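Local coordinates for protein putative exotoxin (superantigen) (Streptococcus pyogenes, PDB 1TY0) that probably acts as a secreted superantigen toxin, engaging T-cell receptors and binding zinc, and can pair with a second copy of itself, at residues D9-L14 with Y175-S181; Y155-E161 with F204-T210. All blocks are in the same frame, centred on the assembly; numbering follows the deposited sequence.

Interaction 1: residues D9-L14 with Y175-S181; sequences DVKLQL and YDATSSS
The N-terminal helix of the superantigen fold packs on the C-terminal beta-grasp domain, and here V10, Q13 and L14 of helix 5-18 settle against the loop Y175-S181 that follows strand 168-173. V10 meets backbone more than side chain: its CG1 lies 3.2 Å from A177 O, with CG2 near the same oxygen and near T178 CA. One turn on, L14 uses its two methyls separately. CD1 reaches Y175 CA at 3.5 Å, while CD2 lies 3.8 Å from A177 CB and also approaches D176 OD1. That carboxylate is held from beyond the contact by salt bridges to R139 and K189.

The loop carries a type I turn from T178 to S181, closed by the backbone bond from S181 N to T178 O. S181 OG takes the backbone N-H of T178 at 2.8 Å in an almost straight bond (174°), and T178 OG1 accepts from S180 N in an ST turn. Q13 lies over this turn, its CG 3.3 Å from S179 O, and a water lies within hydrogen-bonding distance of both Q13 O and S181 O. At the other end K11, its CG anti to the carbonyl carbon (chi1 -64°), lays CG at the edge of the Y175 ring, 3.8 Å from CE2; Y149 makes an edge-to-face contact with that ring, and I148 O takes a hydrogen bond from its hydroxyl. D9 CB touches S179 CB at 3.6 Å.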
ATOM      1  N   ASP A   9      20.822  -5.503   5.303  1.00 19.58           N
ATOM      2  CA  ASP A   9      20.320  -4.222   4.820  1.00 20.73           C
ATOM      3  C   ASP A   9      19.544  -4.408   3.519  1.00 18.11           C
ATOM      4  O   ASP A   9      18.559  -3.717   3.272  1.00 18.24           O
ATOM      5  CB  ASP A   9      21.473  -3.240   4.596  1.00 23.22           C
ATOM      6  CG  ASP A   9      22.246  -2.954   5.865  1.00 27.06           C
ATOM      7  OD1 ASP A   9      21.604  -2.743   6.915  1.00 27.07           O
ATOM      8  OD2 ASP A   9      23.494  -2.928   5.812  1.00 29.67           O
ATOM      9  N   VAL A  10      20.001  -5.342   2.691  1.00 17.53           N
ATOM     10  CA  VAL A  10      19.341  -5.638   1.425  1.00 16.48           C
ATOM     11  C   VAL A  10      17.951  -6.194   1.724  1.00 17.22           C
ATOM     12  O   VAL A  10      16.959  -5.801   1.104  1.00 16.45           O
ATOM     13  CB  VAL A  10      20.151  -6.680   0.614  1.00 16.88           C
ATOM     14  CG1 VAL A  10      19.339  -7.183  -0.571  1.00 17.84           C
ATOM     15  CG2 VAL A  10      21.460  -6.054   0.135  1.00 17.20           C
ATOM     16  N   LYS A  11      17.883  -7.102   2.690  1.00 16.55           N
ATOM     17  CA  LYS A  11      16.611  -7.701   3.066  1.00 17.15           C
ATOM     18  C   LYS A  11      15.677  -6.638   3.635  1.00 18.29           C
ATOM     19  O   LYS A  11      14.472  -6.663   3.391  1.00 16.44           O
ATOM     20  CB  LYS A  11      16.848  -8.832   4.075  1.00 18.78           C
ATOM     21  CG  LYS A  11      17.646  -9.984   3.473  1.00 21.94           C
ATOM     22  CD  LYS A  11      18.177 -10.958   4.518  1.00 24.15           C
ATOM     23  CE  LYS A  11      17.123 -11.956   4.954  1.00 23.45           C
ATOM     24  NZ  LYS A  11      17.739 -13.036   5.782  1.00 19.46           N
ATOM     25  N   LEU A  12      16.234  -5.687   4.375  1.00 17.13           N
ATOM     26  CA  LEU A  12      15.418  -4.623   4.946  1.00 18.27           C
ATOM     27  C   LEU A  12      14.767  -3.778   3.854  1.00 17.28           C
ATOM     28  O   LEU A  12      13.595  -3.429   3.959  1.00 17.74           O
ATOM     29  CB  LEU A  12      16.266  -3.744   5.865  1.00 22.40           C
ATOM     30  CG  LEU A  12      16.668  -4.436   7.171  1.00 24.94           C
ATOM     31  CD1 LEU A  12      17.535  -3.510   8.013  1.00 27.06           C
ATOM     32  CD2 LEU A  12      15.410  -4.824   7.938  1.00 27.15           C
ATOM     33  N   GLN A  13      15.522  -3.453   2.806  1.00 16.62           N
ATOM     34  CA  GLN A  13      14.973  -2.661   1.707  1.00 16.04           C
ATOM     35  C   GLN A  13      13.863  -3.427   0.983  1.00 14.44           C
ATOM     36  O   GLN A  13      12.873  -2.841   0.553  1.00 14.50           O
ATOM     37  CB  GLN A  13      16.067  -2.296   0.696  1.00 18.78           C
ATOM     38  CG  GLN A  13      17.069  -1.272   1.199  1.00 21.28           C
ATOM     39  CD  GLN A  13      16.408   0.020   1.635  1.00 20.36           C
ATOM     40  OE1 GLN A  13      15.886   0.776   0.817  1.00 24.69           O
ATOM     41  NE2 GLN A  13      16.423   0.276   2.934  1.00 22.07           N
ATOM     42  N   LEU A  14      14.035  -4.738   0.849  1.00 13.41           N
ATOM     43  CA  LEU A  14      13.045  -5.563   0.172  1.00 14.45           C
ATOM     44  C   LEU A  14      11.787  -5.737   1.006  1.00 15.23           C
ATOM     45  O   LEU A  14      10.672  -5.702   0.477  1.00 14.05           O
ATOM     46  CB  LEU A  14      13.644  -6.928  -0.164  1.00 15.19           C
ATOM     47  CG  LEU A  14      14.655  -6.878  -1.309  1.00 11.99           C
ATOM     48  CD1 LEU A  14      15.490  -8.150  -1.355  1.00 13.02           C
ATOM     49  CD2 LEU A  14      13.897  -6.668  -2.610  1.00 13.22           C
ATOM     50  N   TYR A 175      16.254 -11.629  -4.047  1.00 14.48           N
ATOM     51  CA  TYR A 175      16.999 -10.683  -3.227  1.00 13.75           C
ATOM     52  C   TYR A 175      17.616  -9.637  -4.148  1.00 15.00           C
ATOM     53  O   TYR A 175      18.797  -9.305  -4.039  1.00 15.74           O
ATOM     54  CB  TYR A 175      18.068 -11.440  -2.433  1.00 13.61           C
ATOM     55  CG  TYR A 175      17.461 -12.332  -1.368  1.00 13.90           C
ATOM     56  CD1 TYR A 175      17.035 -13.629  -1.671  1.00 17.08           C
ATOM     57  CD2 TYR A 175      17.235 -11.852  -0.083  1.00 15.55           C
ATOM     58  CE1 TYR A 175      16.389 -14.419  -0.712  1.00 14.87           C
ATOM     59  CE2 TYR A 175      16.598 -12.632   0.883  1.00 14.04           C
ATOM     60  CZ  TYR A 175      16.176 -13.909   0.564  1.00 14.36           C
ATOM     61  OH  TYR A 175      15.529 -14.663   1.523  1.00 14.69           O
ATOM     62  N   ASP A 176      16.782  -9.115  -5.043  1.00 14.18           N
ATOM     63  CA  ASP A 176      17.201  -8.127  -6.029  1.00 14.18           C
ATOM     64  C   ASP A 176      17.162  -6.667  -5.585  1.00 15.02           C
ATOM     65  O   ASP A 176      16.323  -5.887  -6.046  1.00 14.86           O
ATOM     66  CB  ASP A 176      16.377  -8.312  -7.311  1.00 15.33           C
ATOM     67  CG  ASP A 176      14.875  -8.197  -7.077  1.00 16.21           C
ATOM     68  OD1 ASP A 176      14.395  -8.602  -5.997  1.00 15.35           O
ATOM     69  OD2 ASP A 176      14.173  -7.714  -7.992  1.00 16.01           O
ATOM     70  N   ALA A 177      18.081  -6.296  -4.697  1.00 14.08           N
ATOM     71  CA  ALA A 177      18.163  -4.919  -4.226  1.00 13.95           C
ATOM     72  C   ALA A 177      19.487  -4.653  -3.528  1.00 14.52           C
ATOM     73  O   ALA A 177      20.225  -5.583  -3.201  1.00 14.14           O
ATOM     74  CB  ALA A 177      17.014  -4.614  -3.267  1.00 15.28           C
ATOM     75  N   THR A 178      19.785  -3.372  -3.327  1.00 13.70           N
ATOM     76  CA  THR A 178      20.978  -2.954  -2.602  1.00 14.56           C
ATOM     77  C   THR A 178      20.396  -2.249  -1.380  1.00 15.78           C
ATOM     78  O   THR A 178      19.186  -2.044  -1.302  1.00 16.08           O
ATOM     79  CB  THR A 178      21.842  -1.938  -3.389  1.00 14.05           C
ATOM     80  OG1 THR A 178      21.165  -0.678  -3.451  1.00 14.31           O
ATOM     81  CG2 THR A 178      22.102  -2.437  -4.800  1.00 13.87           C
ATOM     82  N   SER A 179      21.244  -1.876  -0.434  1.00 16.59           N
ATOM     83  CA  SER A 179      20.771  -1.207   0.768  1.00 18.49           C
ATOM     84  C   SER A 179      20.216   0.186   0.481  1.00 19.11           C
ATOM     85  O   SER A 179      19.626   0.812   1.361  1.00 21.66           O
ATOM     86  CB  SER A 179      21.907  -1.105   1.788  1.00 18.21           C
ATOM     87  OG  SER A 179      22.971  -0.317   1.279  1.00 18.74           O
ATOM     88  N   SER A 180      20.398   0.661  -0.750  1.00 18.17           N
ATOM     89  CA  SER A 180      19.937   1.989  -1.157  1.00 18.85           C
ATOM     90  C   SER A 180      18.720   1.981  -2.085  1.00 18.59           C
ATOM     91  O   SER A 180      18.151   3.032  -2.371  1.00 18.65           O
ATOM     92  CB  SER A 180      21.070   2.739  -1.873  1.00 19.50           C
ATOM     93  OG  SER A 180      22.168   2.995  -1.015  1.00 24.24           O
ATOM     94  N   SER A 181      18.329   0.801  -2.554  1.00 17.08           N
ATOM     95  CA  SER A 181      17.204   0.661  -3.477  1.00 17.06           C
ATOM     96  C   SER A 181      15.856   1.209  -3.006  1.00 15.81           C
ATOM     97  O   SER A 181      15.400   0.898  -1.904  1.00 16.72           O
ATOM     98  CB  SER A 181      17.018  -0.813  -3.851  1.00 14.60           C
ATOM     99  OG  SER A 181      18.174  -1.342  -4.470  1.00 14.26           O
TER
HETATM  100  O   HOH W   1      12.838   0.011  -0.631  1.00 30.25           O

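Interaction 2: residues Y155-E161 with F204-T210; sequences YIKGQLE and FDIYLWT
Two neighbouring strands of the beta-grasp sheet, 157-161 and 204-209, run antiparallel at 176° with their axes 4.6 Å apart, joined by paired backbone bonds at E161-D205 and Q159-Y207. At the last pair, K157 with W209, W209 N still bonds to K157 O, but a classic beta bulge sets both I156 and K157 against W209, whose O accepts from I156 N and, weakly, from K157 N.

The face carrying Q159, E161, Y207 and W209 is polar and aromatic. With its chain bent at chi2 (84°), Q159 swings OE1 diagonally over to the neighbouring strand to take the indole N-H of W209, NE1 to OE1 2.8 Å, near the indole plane and slightly tilted from the amide plane. E161 runs extended beside Y207 and places OE1 2.9 Å from CE2 at the ring edge, the carboxylate standing almost perpendicular to the ring (88°); the bond from Y207 OH to OE1 is weak and long at 3.4 Å.

In this five-stranded sheet the other face, bearing L160, I206 and L208, turns inward, and L160 and I206 pack on helix 131-146. L160 CD1 approaches F204 CD1 at 4.2 Å. G158 sits opposite L208, its CA 2.9 Å from Y207 O. Y155, on the far side of the bulge, turns a ring face to L208, whose CD1 stands over its centre at 4.0 Å, a CH-pi contact, and T210 CG2 lies 3.9 Å from Y155 CD1. D205, a zinc ligand of this protein although no zinc is bound to this chain, accepts a hydrogen bond from N107 ND2 at OD1.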
ATOM      1  N   TYR A 155      17.970 -17.318   5.214  1.00 21.71           N
ATOM      2  CA  TYR A 155      17.929 -17.160   3.766  1.00 22.65           C
ATOM      3  C   TYR A 155      18.606 -15.872   3.314  1.00 24.19           C
ATOM      4  O   TYR A 155      18.237 -14.780   3.743  1.00 25.59           O
ATOM      5  CB  TYR A 155      16.473 -17.218   3.303  1.00 21.82           C
ATOM      6  CG  TYR A 155      15.724 -18.345   3.979  1.00 21.14           C
ATOM      7  CD1 TYR A 155      16.192 -19.656   3.902  1.00 21.38           C
ATOM      8  CD2 TYR A 155      14.590 -18.095   4.749  1.00 19.71           C
ATOM      9  CE1 TYR A 155      15.557 -20.691   4.579  1.00 22.87           C
ATOM     10  CE2 TYR A 155      13.943 -19.125   5.434  1.00 22.23           C
ATOM     11  CZ  TYR A 155      14.436 -20.420   5.344  1.00 22.24           C
ATOM     12  OH  TYR A 155      13.824 -21.447   6.023  1.00 23.09           O
ATOM     13  N   ILE A 156      19.608 -16.013   2.451  1.00 23.62           N
ATOM     14  CA  ILE A 156      20.352 -14.868   1.948  1.00 23.91           C
ATOM     15  C   ILE A 156      20.439 -14.852   0.425  1.00 23.51           C
ATOM     16  O   ILE A 156      20.996 -13.924  -0.162  1.00 21.07           O
ATOM     17  CB  ILE A 156      21.774 -14.840   2.539  1.00 25.33           C
ATOM     18  CG1 ILE A 156      22.501 -16.152   2.234  1.00 26.57           C
ATOM     19  CG2 ILE A 156      21.695 -14.609   4.040  1.00 26.91           C
ATOM     20  CD1 ILE A 156      23.935 -16.189   2.737  1.00 28.60           C
ATOM     21  N   LYS A 157      19.892 -15.890  -0.200  1.00 21.69           N
ATOM     22  CA  LYS A 157      19.863 -16.013  -1.655  1.00 20.81           C
ATOM     23  C   LYS A 157      18.589 -16.781  -2.004  1.00 20.34           C
ATOM     24  O   LYS A 157      18.149 -17.641  -1.240  1.00 19.88           O
ATOM     25  CB  LYS A 157      21.078 -16.793  -2.168  1.00 22.66           C
ATOM     26  CG  LYS A 157      22.419 -16.181  -1.823  1.00 26.91           C
ATOM     27  CD  LYS A 157      23.557 -17.067  -2.311  1.00 29.38           C
ATOM     28  CE  LYS A 157      24.905 -16.508  -1.885  1.00 32.49           C
ATOM     29  NZ  LYS A 157      26.028 -17.402  -2.282  1.00 33.96           N
ATOM     30  N   GLY A 158      17.994 -16.476  -3.152  1.00 18.98           N
ATOM     31  CA  GLY A 158      16.779 -17.173  -3.532  1.00 18.25           C
ATOM     32  C   GLY A 158      16.304 -16.838  -4.927  1.00 20.15           C
ATOM     33  O   GLY A 158      16.582 -15.755  -5.442  1.00 19.01           O
ATOM     34  N   GLN A 159      15.590 -17.775  -5.542  1.00 18.54           N
ATOM     35  CA  GLN A 159      15.068 -17.571  -6.883  1.00 19.82           C
ATOM     36  C   GLN A 159      13.657 -18.106  -7.001  1.00 19.47           C
ATOM     37  O   GLN A 159      13.293 -19.087  -6.354  1.00 20.09           O
ATOM     38  CB  GLN A 159      15.928 -18.279  -7.937  1.00 21.61           C
ATOM     39  CG  GLN A 159      17.377 -17.848  -8.006  1.00 24.57           C
ATOM     40  CD  GLN A 159      18.246 -18.567  -6.994  1.00 28.16           C
ATOM     41  OE1 GLN A 159      18.144 -19.782  -6.821  1.00 28.76           O
ATOM     42  NE2 GLN A 159      19.120 -17.822  -6.331  1.00 30.00           N
ATOM     43  N   LEU A 160      12.867 -17.447  -7.834  1.00 20.35           N
ATOM     44  CA  LEU A 160      11.505 -17.873  -8.095  1.00 20.61           C
ATOM     45  C   LEU A 160      11.517 -18.315  -9.546  1.00 21.73           C
ATOM     46  O   LEU A 160      11.893 -17.543 -10.428  1.00 18.93           O
ATOM     47  CB  LEU A 160      10.526 -16.708  -7.913  1.00 22.07           C
ATOM     48  CG  LEU A 160       9.148 -16.876  -8.558  1.00 23.87           C
ATOM     49  CD1 LEU A 160       8.464 -18.123  -8.025  1.00 23.69           C
ATOM     50  CD2 LEU A 160       8.307 -15.639  -8.279  1.00 24.89           C
ATOM     51  N   GLU A 161      11.140 -19.565  -9.793  1.00 22.29           N
ATOM     52  CA  GLU A 161      11.112 -20.072 -11.155  1.00 25.05           C
ATOM     53  C   GLU A 161       9.696 -20.474 -11.521  1.00 25.62           C
ATOM     54  O   GLU A 161       9.039 -21.210 -10.785  1.00 25.43           O
ATOM     55  CB  GLU A 161      12.040 -21.277 -11.310  1.00 29.07           C
ATOM     56  CG  GLU A 161      13.496 -20.996 -10.980  1.00 33.12           C
ATOM     57  CD  GLU A 161      14.425 -22.037 -11.571  1.00 37.17           C
ATOM     58  OE1 GLU A 161      14.079 -23.238 -11.523  1.00 39.60           O
ATOM     59  OE2 GLU A 161      15.502 -21.657 -12.079  1.00 39.61           O
ATOM     60  N   PHE A 204       5.408 -23.765 -10.186  1.00 22.10           N
ATOM     61  CA  PHE A 204       6.502 -22.868  -9.863  1.00 21.28           C
ATOM     62  C   PHE A 204       7.415 -23.537  -8.850  1.00 22.59           C
ATOM     63  O   PHE A 204       7.052 -24.533  -8.222  1.00 22.64           O
ATOM     64  CB  PHE A 204       5.966 -21.540  -9.309  1.00 20.44           C
ATOM     65  CG  PHE A 204       5.419 -21.631  -7.915  1.00 19.66           C
ATOM     66  CD1 PHE A 204       6.254 -21.486  -6.815  1.00 20.63           C
ATOM     67  CD2 PHE A 204       4.063 -21.859  -7.700  1.00 18.56           C
ATOM     68  CE1 PHE A 204       5.747 -21.565  -5.516  1.00 21.93           C
ATOM     69  CE2 PHE A 204       3.544 -21.939  -6.411  1.00 19.49           C
ATOM     70  CZ  PHE A 204       4.388 -21.792  -5.314  1.00 20.91           C
ATOM     71  N   ASP A 205       8.612 -22.989  -8.713  1.00 21.42           N
ATOM     72  CA  ASP A 205       9.588 -23.503  -7.773  1.00 21.75           C
ATOM     73  C   ASP A 205      10.182 -22.315  -7.049  1.00 20.12           C
ATOM     74  O   ASP A 205      10.461 -21.287  -7.659  1.00 21.81           O
ATOM     75  CB  ASP A 205      10.715 -24.248  -8.500  1.00 24.08           C
ATOM     76  CG  ASP A 205      10.255 -25.545  -9.130  1.00 26.81           C
ATOM     77  OD1 ASP A 205       9.812 -26.445  -8.385  1.00 27.10           O
ATOM     78  OD2 ASP A 205      10.342 -25.670 -10.371  1.00 28.83           O
ATOM     79  N   ILE A 206      10.352 -22.456  -5.742  1.00 19.58           N
ATOM     80  CA  ILE A 206      10.961 -21.420  -4.927  1.00 18.71           C
ATOM     81  C   ILE A 206      12.235 -22.053  -4.390  1.00 19.50           C
ATOM     82  O   ILE A 206      12.180 -23.077  -3.709  1.00 19.67           O
ATOM     83  CB  ILE A 206      10.081 -21.023  -3.723  1.00 19.42           C
ATOM     84  CG1 ILE A 206       8.796 -20.352  -4.206  1.00 19.66           C
ATOM     85  CG2 ILE A 206      10.853 -20.074  -2.805  1.00 19.06           C
ATOM     86  CD1 ILE A 206       7.823 -20.029  -3.083  1.00 22.38           C
ATOM     87  N   TYR A 207      13.376 -21.457  -4.719  1.00 17.75           N
ATOM     88  CA  TYR A 207      14.665 -21.959  -4.252  1.00 19.79           C
ATOM     89  C   TYR A 207      15.247 -20.988  -3.237  1.00 18.94           C
ATOM     90  O   TYR A 207      15.586 -19.860  -3.586  1.00 19.34           O
ATOM     91  CB  TYR A 207      15.649 -22.081  -5.418  1.00 20.81           C
ATOM     92  CG  TYR A 207      15.288 -23.117  -6.460  1.00 23.96           C
ATOM     93  CD1 TYR A 207      15.567 -24.468  -6.257  1.00 25.62           C
ATOM     94  CD2 TYR A 207      14.689 -22.741  -7.659  1.00 24.65           C
ATOM     95  CE1 TYR A 207      15.259 -25.419  -7.231  1.00 26.79           C
ATOM     96  CE2 TYR A 207      14.376 -23.680  -8.635  1.00 26.70           C
ATOM     97  CZ  TYR A 207      14.663 -25.015  -8.418  1.00 27.30           C
ATOM     98  OH  TYR A 207      14.367 -25.937  -9.396  1.00 30.37           O
ATOM     99  N   LEU A 208      15.348 -21.407  -1.983  1.00 18.13           N
ATOM    100  CA  LEU A 208      15.933 -20.550  -0.961  1.00 17.97           C
ATOM    101  C   LEU A 208      17.279 -21.149  -0.562  1.00 19.29           C
ATOM    102  O   LEU A 208      17.413 -22.368  -0.460  1.00 19.14           O
ATOM    103  CB  LEU A 208      15.025 -20.466   0.263  1.00 18.12           C
ATOM    104  CG  LEU A 208      13.648 -19.850   0.022  1.00 17.73           C
ATOM    105  CD1 LEU A 208      12.886 -19.778   1.339  1.00 18.91           C
ATOM    106  CD2 LEU A 208      13.814 -18.466  -0.580  1.00 19.61           C
ATOM    107  N   TRP A 209      18.273 -20.295  -0.343  1.00 18.58           N
ATOM    108  CA  TRP A 209      19.598 -20.770   0.045  1.00 19.33           C
ATOM    109  C   TRP A 209      20.104 -20.061   1.291  1.00 20.49           C
ATOM    110  O   TRP A 209      19.856 -18.869   1.481  1.00 20.24           O
ATOM    111  CB  TRP A 209      20.591 -20.554  -1.096  1.00 20.81           C
ATOM    112  CG  TRP A 209      20.063 -20.986  -2.418  1.00 23.09           C
ATOM    113  CD1 TRP A 209      19.353 -20.228  -3.307  1.00 22.53           C
ATOM    114  CD2 TRP A 209      20.172 -22.288  -2.996  1.00 24.93           C
ATOM    115  NE1 TRP A 209      19.015 -20.979  -4.405  1.00 23.79           N
ATOM    116  CE2 TRP A 209      19.505 -22.248  -4.240  1.00 25.53           C
ATOM    117  CE3 TRP A 209      20.768 -23.488  -2.585  1.00 26.78           C
ATOM    118  CZ2 TRP A 209      19.419 -23.363  -5.079  1.00 26.26           C
ATOM    119  CZ3 TRP A 209      20.681 -24.596  -3.417  1.00 27.71           C
ATOM    120  CH2 TRP A 209      20.012 -24.525  -4.652  1.00 27.73           C
ATOM    121  N   THR A 210      20.813 -20.801   2.140  1.00 21.30           N
ATOM    122  CA  THR A 210      21.353 -20.240   3.373  1.00 22.19           C
ATOM    123  C   THR A 210      22.861 -20.057   3.250  1.00 24.11           C
ATOM    124  O   THR A 210      23.516 -19.585   4.182  1.00 22.33           O
ATOM    125  CB  THR A 210      21.081 -21.160   4.581  1.00 23.67           C
ATOM    126  OG1 THR A 210      21.777 -22.401   4.404  1.00 22.51           O
ATOM    127  CG2 THR A 210      19.591 -21.426   4.728  1.00 21.70           C
TER

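How the interactions relate
Both contacts are built around the beta-grasp domain, and their centres lie about 16 Å apart. Interaction 1 sets the N-terminal helix against a loop leaving the sheet; interaction 2 joins two strands within it. They meet where the end of one borders the other: K11 NZ lies 2.7 Å from Y155 O, a probable hydrogen bond, and the Y175 ring packs by CD1 against G158 N at 3.3 Å. K11 thus probably links the helix to segment 155-161. The zinc site (H169, H203 and D205), empty in this chain, belongs to the interaction 2 side: the H203 side chain is about 4 Å from that of D205 and the H169 side chain about 5 Å from that of E161, whereas interaction 1 lies away.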